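Local coordinates for protein copper-transporting ATPase (Sulfolobus solfataricus, PDB 2YJ4) that probably couples ATP hydrolysis to the transport of cations such as copper across the cell membrane, this chain being its nucleotide-binding and phosphorylation part, at residues A[36-41]-A[202-207]; A[154-159]-A[177-182]; A[186-191]-A[210-215]; A[221-226]-A[239-244]. The protein carries 1 engineered substitution. All blocks are in the same frame, centred on the assembly; numbering follows the deposited sequence.

Interactions 1 and 3 are buried and both reach the same phosphate ion, but by different chemistry. Interaction 1 sets the short helix 35-39 against the end of strand 201-205 and the loop after it through van der Waals contact, whereas interaction 3 joins two helices by a salt bridge at one end and by isoleucine and valine against alanines along the rest. Interaction 2, partly buried, is backbone pairing at the edge of the mostly parallel central sheet; it touches interaction 1 through L39 and I157. Interaction 4 lies on the surface, where an asparagine holds a turn. Strands 201-205 and 219-223 are sheet neighbours, which brings interactions 1 and 4 to about 8 Å, centre to centre.

Interaction 1: residues A[36-41]-A[202-207]; sequences TGTLTY and LMIGDG. With PO4 (phosphate ion), chain D.
Apolar contact joins T38 to I204: T38 CG2 meets I204 CG2 at 3.5 Å, the two side chains crossing at about a right angle. In T38 the hydroxyl sits beside the backbone N (chi1 -64°), with the methyl CG2 anti to that N and turned to I204. The hydroxyl slides past D206, T38 OG1 lying 3.6 Å from D206 CB. Segment 36-41 begins with the TGT of the DKTGT motif of P-type ATPases, whose aspartate position is an asparagine, N34, in this chain, probably the engineered substitution, and segment 202-207 opens the GDGxND motif; both sit at the end of the mostly parallel central sheet of the HAD-like phosphorylation domain. Among polar atoms, G37 O and D206 OD2 are two acceptors 3.5 Å apart. Positive phi and a CB that would come within 2.5 Å of D206 OD1 together favour glycine at G37. With an alanine at D206 the carboxylate is gone, and a gap would probably open beside G37 and the T38 hydroxyl. Ligand bonds come from T36, an ATP-binding residue: T36 N donates to phosphate O1 at 3.0 Å (174°), and T36 OG1 to the same O1 at 2.9 Å.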
loop_
_atom_site.group_PDB
_atom_site.type_symbol
_atom_site.label_atom_id
_atom_site.label_comp_id
_atom_site.label_asym_id
_atom_site.label_seq_id
_atom_site.Cartn_x
_atom_site.Cartn_y
_atom_site.Cartn_z
ATOM N N THR A 36 1.463 2.428 0.164
ATOM C CA THR A 36 0.879 1.096 0.366
ATOM C C THR A 36 1.892 0.002 0.671
ATOM O O THR A 36 2.759 -0.291 -0.140
ATOM C CB THR A 36 0.049 0.648 -0.865
ATOM O OG1 THR A 36 -0.832 1.704 -1.259
ATOM C CG2 THR A 36 -0.780 -0.574 -0.531
ATOM N N GLY A 37 1.763 -0.625 1.831
ATOM C CA GLY A 37 2.640 -1.726 2.184
ATOM C C GLY A 37 3.993 -1.264 2.688
ATOM O O GLY A 37 4.850 -2.078 3.032
ATOM N N THR A 38 4.199 0.048 2.723
ATOM C CA THR A 38 5.426 0.599 3.287
ATOM C C THR A 38 5.079 1.334 4.574
ATOM O O THR A 38 5.423 0.876 5.657
ATOM C CB THR A 38 6.181 1.514 2.286
ATOM O OG1 THR A 38 6.615 0.734 1.170
ATOM C CG2 THR A 38 7.406 2.104 2.918
ATOM N N LEU A 39 4.374 2.453 4.460
ATOM C CA LEU A 39 3.845 3.132 5.634
ATOM C C LEU A 39 2.600 2.429 6.187
ATOM O O LEU A 39 2.121 2.745 7.275
ATOM C CB LEU A 39 3.520 4.587 5.297
ATOM C CG LEU A 39 4.695 5.426 4.793
ATOM C CD1 LEU A 39 4.232 6.822 4.423
ATOM C CD2 LEU A 39 5.787 5.502 5.843
ATOM N N THR A 40 2.072 1.474 5.435
ATOM C CA THR A 40 0.913 0.706 5.882
ATOM C C THR A 40 1.207 -0.753 5.670
ATOM O O THR A 40 2.097 -1.098 4.903
ATOM C CB THR A 40 -0.329 0.972 5.018
ATOM O OG1 THR A 40 -0.164 0.315 3.755
ATOM C CG2 THR A 40 -0.573 2.464 4.821
ATOM N N TYR A 41 0.452 -1.614 6.340
ATOM C CA TYR A 41 0.475 -3.021 6.023
ATOM C C TYR A 41 -0.199 -3.104 4.660
ATOM O O TYR A 41 -0.905 -2.180 4.251
ATOM C CB TYR A 41 -0.286 -3.815 7.082
ATOM C CG TYR A 41 0.330 -3.722 8.469
ATOM C CD1 TYR A 41 1.414 -4.527 8.832
ATOM C CD2 TYR A 41 -0.170 -2.833 9.417
ATOM C CE1 TYR A 41 1.987 -4.446 10.107
ATOM C CE2 TYR A 41 0.383 -2.748 10.690
ATOM C CZ TYR A 41 1.462 -3.553 11.030
ATOM O OH TYR A 41 2.010 -3.460 12.294
ATOM N N LEU A 202 16.515 8.509 -1.582
ATOM C CA LEU A 202 16.364 7.146 -1.083
ATOM C C LEU A 202 14.874 6.871 -1.021
ATOM O O LEU A 202 14.115 7.684 -0.486
ATOM C CB LEU A 202 16.998 6.973 0.301
ATOM C CG LEU A 202 16.979 5.529 0.833
ATOM C CD1 LEU A 202 18.140 5.267 1.763
ATOM C CD2 LEU A 202 15.661 5.192 1.509
ATOM N N MET A 203 14.448 5.751 -1.594
ATOM C CA MET A 203 13.022 5.441 -1.649
ATOM C C MET A 203 12.748 4.069 -1.105
ATOM O O MET A 203 13.469 3.112 -1.388
ATOM C CB MET A 203 12.453 5.537 -3.073
ATOM C CG MET A 203 11.060 4.868 -3.250
ATOM S SD MET A 203 10.402 5.108 -4.925
ATOM C CE MET A 203 11.176 6.687 -5.242
ATOM N N ILE A 204 11.692 3.986 -0.316
ATOM C CA ILE A 204 11.219 2.707 0.151
ATOM C C ILE A 204 9.917 2.388 -0.581
ATOM O O ILE A 204 9.023 3.228 -0.665
ATOM C CB ILE A 204 11.036 2.690 1.678
ATOM C CG1 ILE A 204 12.326 3.129 2.365
ATOM C CG2 ILE A 204 10.671 1.296 2.149
ATOM C CD1 ILE A 204 12.319 4.554 2.860
ATOM N N GLY A 205 9.836 1.179 -1.121
ATOM C CA GLY A 205 8.664 0.744 -1.856
ATOM C C GLY A 205 8.281 -0.692 -1.554
ATOM O O GLY A 205 8.926 -1.368 -0.751
ATOM N N ASP A 206 7.238 -1.159 -2.235
ATOM C CA ASP A 206 6.607 -2.439 -1.943
ATOM C C ASP A 206 5.500 -2.699 -2.949
ATOM O O ASP A 206 4.435 -2.068 -2.895
ATOM C CB ASP A 206 5.978 -2.406 -0.550
ATOM C CG ASP A 206 5.183 -3.661 -0.235
ATOM O OD1 ASP A 206 4.089 -3.830 -0.823
ATOM O OD2 ASP A 206 5.648 -4.474 0.609
ATOM N N GLY A 207 5.719 -3.624 -3.866
ATOM C CA GLY A 207 4.622 -3.986 -4.739
ATOM C C GLY A 207 4.648 -3.347 -6.109
ATOM O O GLY A 207 5.502 -2.516 -6.416
HETATM P P PO4 D . 1.391 2.842 -3.725
HETATM O O1 PO4 D . 0.879 3.654 -2.554
HETATM O O2 PO4 D . 1.559 3.735 -4.936
HETATM O O3 PO4 D . 2.708 2.217 -3.340
HETATM O O4 PO4 D . 0.382 1.774 -4.132
#

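Interaction 2: residues A[154-159]-A[177-182]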
loop_
_atom_site.group_PDB
_atom_site.type_symbol
_atom_site.label_atom_id
_atom_site.label_comp_id
_atom_site.label_asym_id
_atom_site.label_seq_id
_atom_site.Cartn_x
_atom_site.Cartn_y
_atom_site.Cartn_z
ATOM N N LYS A 154 14.516 15.886 3.824
ATOM C CA LYS A 154 13.181 16.118 3.281
ATOM C C LYS A 154 12.481 14.775 3.088
ATOM O O LYS A 154 13.058 13.801 2.582
ATOM C CB LYS A 154 13.260 16.871 1.949
ATOM C CG LYS A 154 11.951 16.918 1.181
ATOM C CD LYS A 154 12.158 17.554 -0.188
ATOM C CE LYS A 154 13.512 17.141 -0.762
ATOM N NZ LYS A 154 13.885 17.895 -1.988
ATOM N N ILE A 155 11.232 14.718 3.511
ATOM C CA ILE A 155 10.499 13.473 3.441
ATOM C C ILE A 155 9.311 13.685 2.547
ATOM O O ILE A 155 8.564 14.632 2.739
ATOM C CB ILE A 155 10.013 13.030 4.821
ATOM C CG1 ILE A 155 11.209 12.765 5.731
ATOM C CG2 ILE A 155 9.133 11.803 4.687
ATOM C CD1 ILE A 155 10.835 12.157 7.047
ATOM N N ILE A 156 9.155 12.807 1.563
ATOM C CA ILE A 156 8.039 12.876 0.644
ATOM C C ILE A 156 7.286 11.553 0.667
ATOM O O ILE A 156 7.896 10.478 0.729
ATOM C CB ILE A 156 8.528 13.167 -0.806
ATOM C CG1 ILE A 156 9.359 14.460 -0.846
ATOM C CG2 ILE A 156 7.347 13.224 -1.772
ATOM C CD1 ILE A 156 9.982 14.764 -2.200
ATOM N N ILE A 157 5.961 11.623 0.621
ATOM C CA ILE A 157 5.168 10.419 0.444
ATOM C C ILE A 157 4.478 10.409 -0.919
ATOM O O ILE A 157 3.901 11.405 -1.330
ATOM C CB ILE A 157 4.123 10.262 1.526
ATOM C CG1 ILE A 157 4.807 10.217 2.900
ATOM C CG2 ILE A 157 3.298 8.995 1.264
ATOM C CD1 ILE A 157 3.849 10.145 4.077
ATOM N N LEU A 158 4.569 9.270 -1.605
ATOM C CA LEU A 158 3.902 9.019 -2.881
ATOM C C LEU A 158 2.958 7.811 -2.808
ATOM O O LEU A 158 3.263 6.821 -2.147
ATOM C CB LEU A 158 4.951 8.713 -3.946
ATOM C CG LEU A 158 6.041 9.739 -4.190
ATOM C CD1 LEU A 158 6.959 9.235 -5.286
ATOM C CD2 LEU A 158 5.421 11.079 -4.542
ATOM N N SER A 159 1.826 7.885 -3.496
ATOM C CA SER A 159 0.997 6.693 -3.728
ATOM C C SER A 159 0.027 6.860 -4.897
ATOM O O SER A 159 -0.282 7.977 -5.307
ATOM C CB SER A 159 0.230 6.262 -2.467
ATOM O OG SER A 159 -0.661 7.267 -2.032
ATOM N N GLU A 177 4.730 17.225 2.762
ATOM C CA GLU A 177 4.842 16.993 1.324
ATOM C C GLU A 177 4.501 15.571 0.876
ATOM O O GLU A 177 5.236 14.616 1.156
ATOM C CB GLU A 177 6.231 17.380 0.837
ATOM C CG GLU A 177 6.300 17.538 -0.666
ATOM C CD GLU A 177 7.411 18.466 -1.102
ATOM O OE1 GLU A 177 8.337 18.718 -0.289
ATOM O OE2 GLU A 177 7.347 18.946 -2.258
ATOM N N TYR A 178 3.384 15.450 0.166
ATOM C CA TYR A 178 2.896 14.171 -0.327
ATOM C C TYR A 178 2.183 14.376 -1.651
ATOM O O TYR A 178 1.822 15.497 -1.990
ATOM C CB TYR A 178 1.918 13.559 0.669
ATOM C CG TYR A 178 0.602 14.291 0.745
ATOM C CD1 TYR A 178 -0.433 13.983 -0.128
ATOM C CD2 TYR A 178 0.397 15.296 1.683
ATOM C CE1 TYR A 178 -1.635 14.645 -0.072
ATOM C CE2 TYR A 178 -0.802 15.970 1.750
ATOM C CZ TYR A 178 -1.820 15.640 0.869
ATOM O OH TYR A 178 -3.027 16.305 0.920
ATOM N N TYR A 179 1.976 13.284 -2.383
ATOM C CA TYR A 179 1.328 13.301 -3.687
ATOM C C TYR A 179 0.479 12.044 -3.853
ATOM O O TYR A 179 0.971 10.935 -3.651
ATOM C CB TYR A 179 2.381 13.351 -4.788
ATOM C CG TYR A 179 3.198 14.620 -4.807
ATOM C CD1 TYR A 179 2.587 15.865 -4.762
ATOM C CD2 TYR A 179 4.584 14.575 -4.862
ATOM C CE1 TYR A 179 3.340 17.036 -4.777
ATOM C CE2 TYR A 179 5.340 15.733 -4.880
ATOM C CZ TYR A 179 4.716 16.956 -4.837
ATOM O OH TYR A 179 5.468 18.106 -4.845
ATOM N N SER A 180 -0.787 12.220 -4.231
ATOM C CA SER A 180 -1.739 11.114 -4.341
ATOM C C SER A 180 -2.206 10.886 -5.770
ATOM O O SER A 180 -1.982 11.725 -6.635
ATOM C CB SER A 180 -2.957 11.383 -3.460
ATOM O OG SER A 180 -3.622 12.566 -3.862
ATOM N N ASN A 181 -2.868 9.754 -6.004
ATOM C CA ASN A 181 -3.392 9.396 -7.327
ATOM C C ASN A 181 -2.313 9.324 -8.402
ATOM O O ASN A 181 -2.500 9.789 -9.535
ATOM C CB ASN A 181 -4.501 10.359 -7.767
ATOM C CG ASN A 181 -5.307 9.817 -8.942
ATOM O OD1 ASN A 181 -5.358 8.602 -9.160
ATOM N ND2 ASN A 181 -5.939 10.712 -9.704
ATOM N N LEU A 182 -1.192 8.713 -8.038
ATOM C CA LEU A 182 -0.015 8.680 -8.882
ATOM C C LEU A 182 0.162 7.308 -9.519
ATOM O O LEU A 182 0.045 6.283 -8.852
ATOM C CB LEU A 182 1.218 8.996 -8.037
ATOM C CG LEU A 182 1.910 10.357 -8.077
ATOM C CD1 LEU A 182 0.948 11.531 -8.081
ATOM C CD2 LEU A 182 2.861 10.452 -6.888
#
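I157 with Y178 and L158 with Y179 form parallel beta bridges that place strand 178-179 at the outer edge of the central sheet, closing the beta-alpha-beta crossover of strand 154-158, helix 163-173 and strand 178-179 in the HAD-like domain. The evidence is a ladder of backbone bonds: I157 N donates to E177 O at 3.1 Å, Y179 N to I157 O at 2.9 Å, and S159 N to Y179 O at 3.2 Å. On the face of L158 and Y179 the two side chains run side by side in the same direction, and L158 CD2 comes to the edge of the tyrosine ring, 3.6 Å from Y179 CD2. The same methyl meets L182 CD2 at 3.5 Å, so this one group serves both partners, and I190 of helix 184-196 touches both Y179 and L182. The opposite face, that of I157 and Y178, meets more sparingly through the CB atoms at 4.1 Å; with chi1 of Y178 at 70° its ring leads away to V166 and S170 of helix 163-173. Past the strand, where S159 belongs to the ATP site, L182 N donates to S159 O at 3.0 Å.

Interaction 3: residues A[186-191]-A[210-215]; sequences DKVRII and DAAALA. With PO4 (phosphate ion), chain D.
K187 and D210 make the polar, tightly held end of this helix pair: K187 NZ forms a salt bridge with D210 OD1 at 3.0 Å, and also donates to phosphate O2 at 2.6 Å. The lysine reaches that far because its chain is extended beyond CG, and its ammonium also donates to N209 O. Close packing continues at I191 CD1, which comes to 3.4 Å from A213 CB, in a buried position backed by M203 of the sheet. The helix segments run nearly parallel, 19° between directions, with axes 8.5 Å apart. The other side is looser: V188 CG2 stands 4.0 Å from A212 CB, where V188 is partly exposed and A212 open to solvent. D210 OD2 meanwhile accepts from D206 N, tying the aspartate to the loop after strand 201-205. With a leucine in place of D210, K187 NZ would probably be left without its salt-bridge mate and D206 N without its acceptor. The lysine on one helix and the aspartate heading the next, closing on a phosphate, form the arrangement typical of HAD-like active sites, and K187 is an observed ATP-binding residue.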
loop_
_atom_site.group_PDB
_atom_site.type_symbol
_atom_site.label_atom_id
_atom_site.label_comp_id
_atom_site.label_asym_id
_atom_site.label_seq_id
_atom_site.Cartn_x
_atom_site.Cartn_y
_atom_site.Cartn_z
ATOM N N ASP A 186 3.889 8.676 -13.354
ATOM C CA ASP A 186 3.999 9.888 -12.558
ATOM C C ASP A 186 5.171 9.792 -11.584
ATOM O O ASP A 186 5.953 10.742 -11.454
ATOM C CB ASP A 186 2.735 10.135 -11.742
ATOM C CG ASP A 186 1.510 10.288 -12.596
ATOM O OD1 ASP A 186 1.621 10.805 -13.742
ATOM O OD2 ASP A 186 0.432 9.888 -12.105
ATOM N N LYS A 187 5.288 8.663 -10.888
ATOM C CA LYS A 187 6.303 8.571 -9.849
ATOM C C LYS A 187 7.698 8.679 -10.451
ATOM O O LYS A 187 8.570 9.362 -9.902
ATOM C CB LYS A 187 6.182 7.276 -9.057
ATOM C CG LYS A 187 4.981 7.188 -8.144
ATOM C CD LYS A 187 4.930 5.770 -7.592
ATOM C CE LYS A 187 3.831 5.591 -6.590
ATOM N NZ LYS A 187 3.618 4.136 -6.413
ATOM N N VAL A 188 7.896 8.005 -11.581
ATOM C CA VAL A 188 9.166 8.030 -12.275
ATOM C C VAL A 188 9.543 9.476 -12.534
ATOM O O VAL A 188 10.688 9.880 -12.299
ATOM C CB VAL A 188 9.090 7.257 -13.605
ATOM C CG1 VAL A 188 10.150 7.741 -14.586
ATOM C CG2 VAL A 188 9.215 5.760 -13.353
ATOM N N ARG A 189 8.555 10.259 -12.964
ATOM C CA ARG A 189 8.775 11.654 -13.342
ATOM C C ARG A 189 9.064 12.593 -12.179
ATOM O O ARG A 189 9.936 13.467 -12.271
ATOM C CB ARG A 189 7.608 12.162 -14.169
ATOM C CG ARG A 189 7.744 11.761 -15.612
ATOM C CD ARG A 189 6.493 12.046 -16.380
ATOM N NE ARG A 189 6.758 11.993 -17.810
ATOM C CZ ARG A 189 5.812 11.850 -18.726
ATOM N NH1 ARG A 189 4.546 11.733 -18.338
ATOM N NH2 ARG A 189 6.133 11.808 -20.020
ATOM N N ILE A 190 8.346 12.410 -11.080
ATOM C CA ILE A 190 8.630 13.174 -9.874
ATOM C C ILE A 190 10.076 12.959 -9.383
ATOM O O ILE A 190 10.811 13.924 -9.114
ATOM C CB ILE A 190 7.604 12.865 -8.783
ATOM C CG1 ILE A 190 6.219 13.343 -9.243
ATOM C CG2 ILE A 190 8.019 13.496 -7.461
ATOM C CD1 ILE A 190 5.115 13.129 -8.242
ATOM N N ILE A 191 10.487 11.699 -9.312
ATOM C CA ILE A 191 11.839 11.344 -8.908
ATOM C C ILE A 191 12.850 11.888 -9.909
ATOM O O ILE A 191 13.962 12.283 -9.542
ATOM C CB ILE A 191 11.977 9.827 -8.867
ATOM C CG1 ILE A 191 11.030 9.254 -7.825
ATOM C CG2 ILE A 191 13.408 9.383 -8.606
ATOM C CD1 ILE A 191 10.924 7.754 -7.916
ATOM N N ASP A 210 5.461 0.335 -7.401
ATOM C CA ASP A 210 6.679 0.953 -6.853
ATOM C C ASP A 210 7.967 0.584 -7.593
ATOM O O ASP A 210 8.951 1.299 -7.492
ATOM C CB ASP A 210 6.850 0.637 -5.353
ATOM C CG ASP A 210 5.648 1.060 -4.515
ATOM O OD1 ASP A 210 4.767 1.769 -5.037
ATOM O OD2 ASP A 210 5.575 0.674 -3.329
ATOM N N ALA A 211 7.964 -0.525 -8.329
ATOM C CA ALA A 211 9.212 -1.054 -8.886
ATOM C C ALA A 211 10.014 -0.056 -9.737
ATOM O O ALA A 211 11.191 0.197 -9.466
ATOM C CB ALA A 211 8.965 -2.325 -9.647
ATOM N N ALA A 212 9.380 0.507 -10.759
ATOM C CA ALA A 212 10.070 1.407 -11.681
ATOM C C ALA A 212 10.596 2.659 -10.975
ATOM O O ALA A 212 11.738 3.034 -11.171
ATOM C CB ALA A 212 9.169 1.776 -12.879
ATOM N N ALA A 213 9.776 3.300 -10.148
ATOM C CA ALA A 213 10.297 4.331 -9.253
ATOM C C ALA A 213 11.512 3.840 -8.417
ATOM O O ALA A 213 12.510 4.550 -8.309
ATOM C CB ALA A 213 9.213 4.838 -8.352
ATOM N N LEU A 214 11.443 2.643 -7.831
ATOM C CA LEU A 214 12.548 2.191 -6.963
ATOM C C LEU A 214 13.841 2.048 -7.771
ATOM O O LEU A 214 14.932 2.371 -7.284
ATOM C CB LEU A 214 12.247 0.848 -6.270
ATOM C CG LEU A 214 11.241 0.723 -5.130
ATOM C CD1 LEU A 214 10.878 -0.744 -4.917
ATOM C CD2 LEU A 214 11.812 1.327 -3.864
ATOM N N ALA A 215 13.694 1.550 -8.997
ATOM C CA ALA A 215 14.825 1.269 -9.867
ATOM C C ALA A 215 15.560 2.555 -10.198
ATOM O O ALA A 215 16.731 2.529 -10.574
ATOM C CB ALA A 215 14.356 0.591 -11.131
HETATM P P PO4 D . 1.391 2.842 -3.725
HETATM O O1 PO4 D . 0.879 3.654 -2.554
HETATM O O2 PO4 D . 1.559 3.735 -4.936
HETATM O O3 PO4 D . 2.708 2.217 -3.340
HETATM O O4 PO4 D . 0.382 1.774 -4.132
#

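Interaction 4: residues A[221-226]-A[239-244]; sequences VAMGNG and VSNDIG
N241 supplies the polar part of the contact with the turn at M223-G226: its OD1 accepts from N225 N at 2.9 Å, the donor lying in the carbonyl plane on a lone pair, with an N-H...acceptor angle of 149°. The same oxygen stands 2.7 Å from G224 N. The turn is type I, closed by G226 N donating to M223 O at 3.1 Å, and the chi1 of N241, -62°, aims its amide there. Apolar contacts come from M223, whose chain is bent at chi2 and chi3 and lays CE against N241 CA at 3.5 Å. Its sulfur meets the end of I243, M223 SD to I243 CD1 at 3.7 Å, the side chains crossing at about a right angle. Backbone packing is close: G224 CA is 3.9 Å from V239 CA, and a CB on G224 would clash with N241 OD1, so glycine suits the site. D242 takes the N-cap position of helix 243-250. The contact thus joins the turn after strand 219-223 to the connection from the neighbouring parallel strand 236-238 into that helix, at one end of the mostly parallel central sheet of the HAD-like fold.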
loop_
_atom_site.group_PDB
_atom_site.type_symbol
_atom_site.label_atom_id
_atom_site.label_comp_id
_atom_site.label_asym_id
_atom_site.label_seq_id
_atom_site.Cartn_x
_atom_site.Cartn_y
_atom_site.Cartn_z
ATOM N N VAL A 221 15.062 0.834 -1.322
ATOM C CA VAL A 221 14.718 -0.187 -0.362
ATOM C C VAL A 221 13.362 -0.810 -0.692
ATOM O O VAL A 221 12.376 -0.109 -0.874
ATOM C CB VAL A 221 14.680 0.387 1.071
ATOM C CG1 VAL A 221 14.546 -0.739 2.084
ATOM C CG2 VAL A 221 15.937 1.217 1.355
ATOM N N ALA A 222 13.321 -2.133 -0.775
ATOM C CA ALA A 222 12.062 -2.857 -0.901
ATOM C C ALA A 222 11.665 -3.454 0.463
ATOM O O ALA A 222 12.527 -3.807 1.277
ATOM C CB ALA A 222 12.191 -3.941 -1.932
ATOM N N MET A 223 10.366 -3.555 0.720
ATOM C CA MET A 223 9.888 -4.196 1.933
ATOM C C MET A 223 10.040 -5.713 1.854
ATOM O O MET A 223 10.116 -6.285 0.764
ATOM C CB MET A 223 8.424 -3.852 2.163
ATOM C CG MET A 223 8.178 -2.377 2.390
ATOM S SD MET A 223 8.990 -1.765 3.866
ATOM C CE MET A 223 8.160 -2.759 5.118
ATOM N N GLY A 224 10.084 -6.364 3.013
ATOM C CA GLY A 224 10.107 -7.812 3.059
ATOM C C GLY A 224 8.890 -8.445 2.410
ATOM O O GLY A 224 9.011 -9.334 1.568
ATOM N N ASN A 225 7.704 -7.984 2.788
ATOM C CA ASN A 225 6.487 -8.550 2.216
ATOM C C ASN A 225 6.248 -8.048 0.794
ATOM O O ASN A 225 5.162 -8.212 0.242
ATOM C CB ASN A 225 5.271 -8.289 3.116
ATOM C CG ASN A 225 5.220 -6.857 3.638
ATOM O OD1 ASN A 225 4.934 -5.904 2.888
ATOM N ND2 ASN A 225 5.488 -6.696 4.936
ATOM N N GLY A 226 7.282 -7.448 0.206
ATOM C CA GLY A 226 7.210 -6.868 -1.126
ATOM C C GLY A 226 7.271 -7.869 -2.273
ATOM O O GLY A 226 7.793 -8.984 -2.137
ATOM N N VAL A 239 13.898 -7.179 5.051
ATOM C CA VAL A 239 13.228 -8.446 5.325
ATOM C C VAL A 239 12.496 -8.374 6.655
ATOM O O VAL A 239 11.533 -9.101 6.880
ATOM C CB VAL A 239 14.208 -9.633 5.334
ATOM C CG1 VAL A 239 14.941 -9.702 4.008
ATOM C CG2 VAL A 239 15.187 -9.515 6.498
ATOM N N SER A 240 12.963 -7.481 7.524
ATOM C CA SER A 240 12.342 -7.254 8.824
ATOM C C SER A 240 11.038 -6.467 8.722
ATOM O O SER A 240 10.270 -6.402 9.691
ATOM C CB SER A 240 13.293 -6.470 9.718
ATOM O OG SER A 240 13.464 -5.159 9.211
ATOM N N ASN A 241 10.796 -5.858 7.562
ATOM C CA ASN A 241 9.645 -4.975 7.389
ATOM C C ASN A 241 9.593 -3.947 8.487
ATOM O O ASN A 241 8.531 -3.412 8.784
ATOM C CB ASN A 241 8.343 -5.759 7.402
ATOM C CG ASN A 241 8.266 -6.751 6.285
ATOM O OD1 ASN A 241 8.375 -6.384 5.115
ATOM N ND2 ASN A 241 8.100 -8.024 6.627
ATOM N N ASP A 242 10.746 -3.686 9.097
ATOM C CA ASP A 242 10.844 -2.718 10.184
ATOM C C ASP A 242 11.506 -1.433 9.719
ATOM O O ASP A 242 12.732 -1.342 9.665
ATOM C CB ASP A 242 11.640 -3.298 11.361
ATOM C CG ASP A 242 11.452 -2.498 12.630
ATOM O OD1 ASP A 242 10.416 -2.715 13.293
ATOM O OD2 ASP A 242 12.320 -1.651 12.955
ATOM N N ILE A 243 10.687 -0.441 9.389
ATOM C CA ILE A 243 11.186 0.860 8.946
ATOM C C ILE A 243 12.186 1.452 9.937
ATOM O O ILE A 243 13.306 1.803 9.573
ATOM C CB ILE A 243 10.037 1.870 8.787
ATOM C CG1 ILE A 243 8.814 1.211 8.124
ATOM C CG2 ILE A 243 10.530 3.148 8.091
ATOM C CD1 ILE A 243 9.029 0.676 6.697
ATOM N N GLY A 244 11.767 1.581 11.192
ATOM C CA GLY A 244 12.651 2.069 12.239
ATOM C C GLY A 244 14.076 1.580 12.058
ATOM O O GLY A 244 15.031 2.357 12.104
#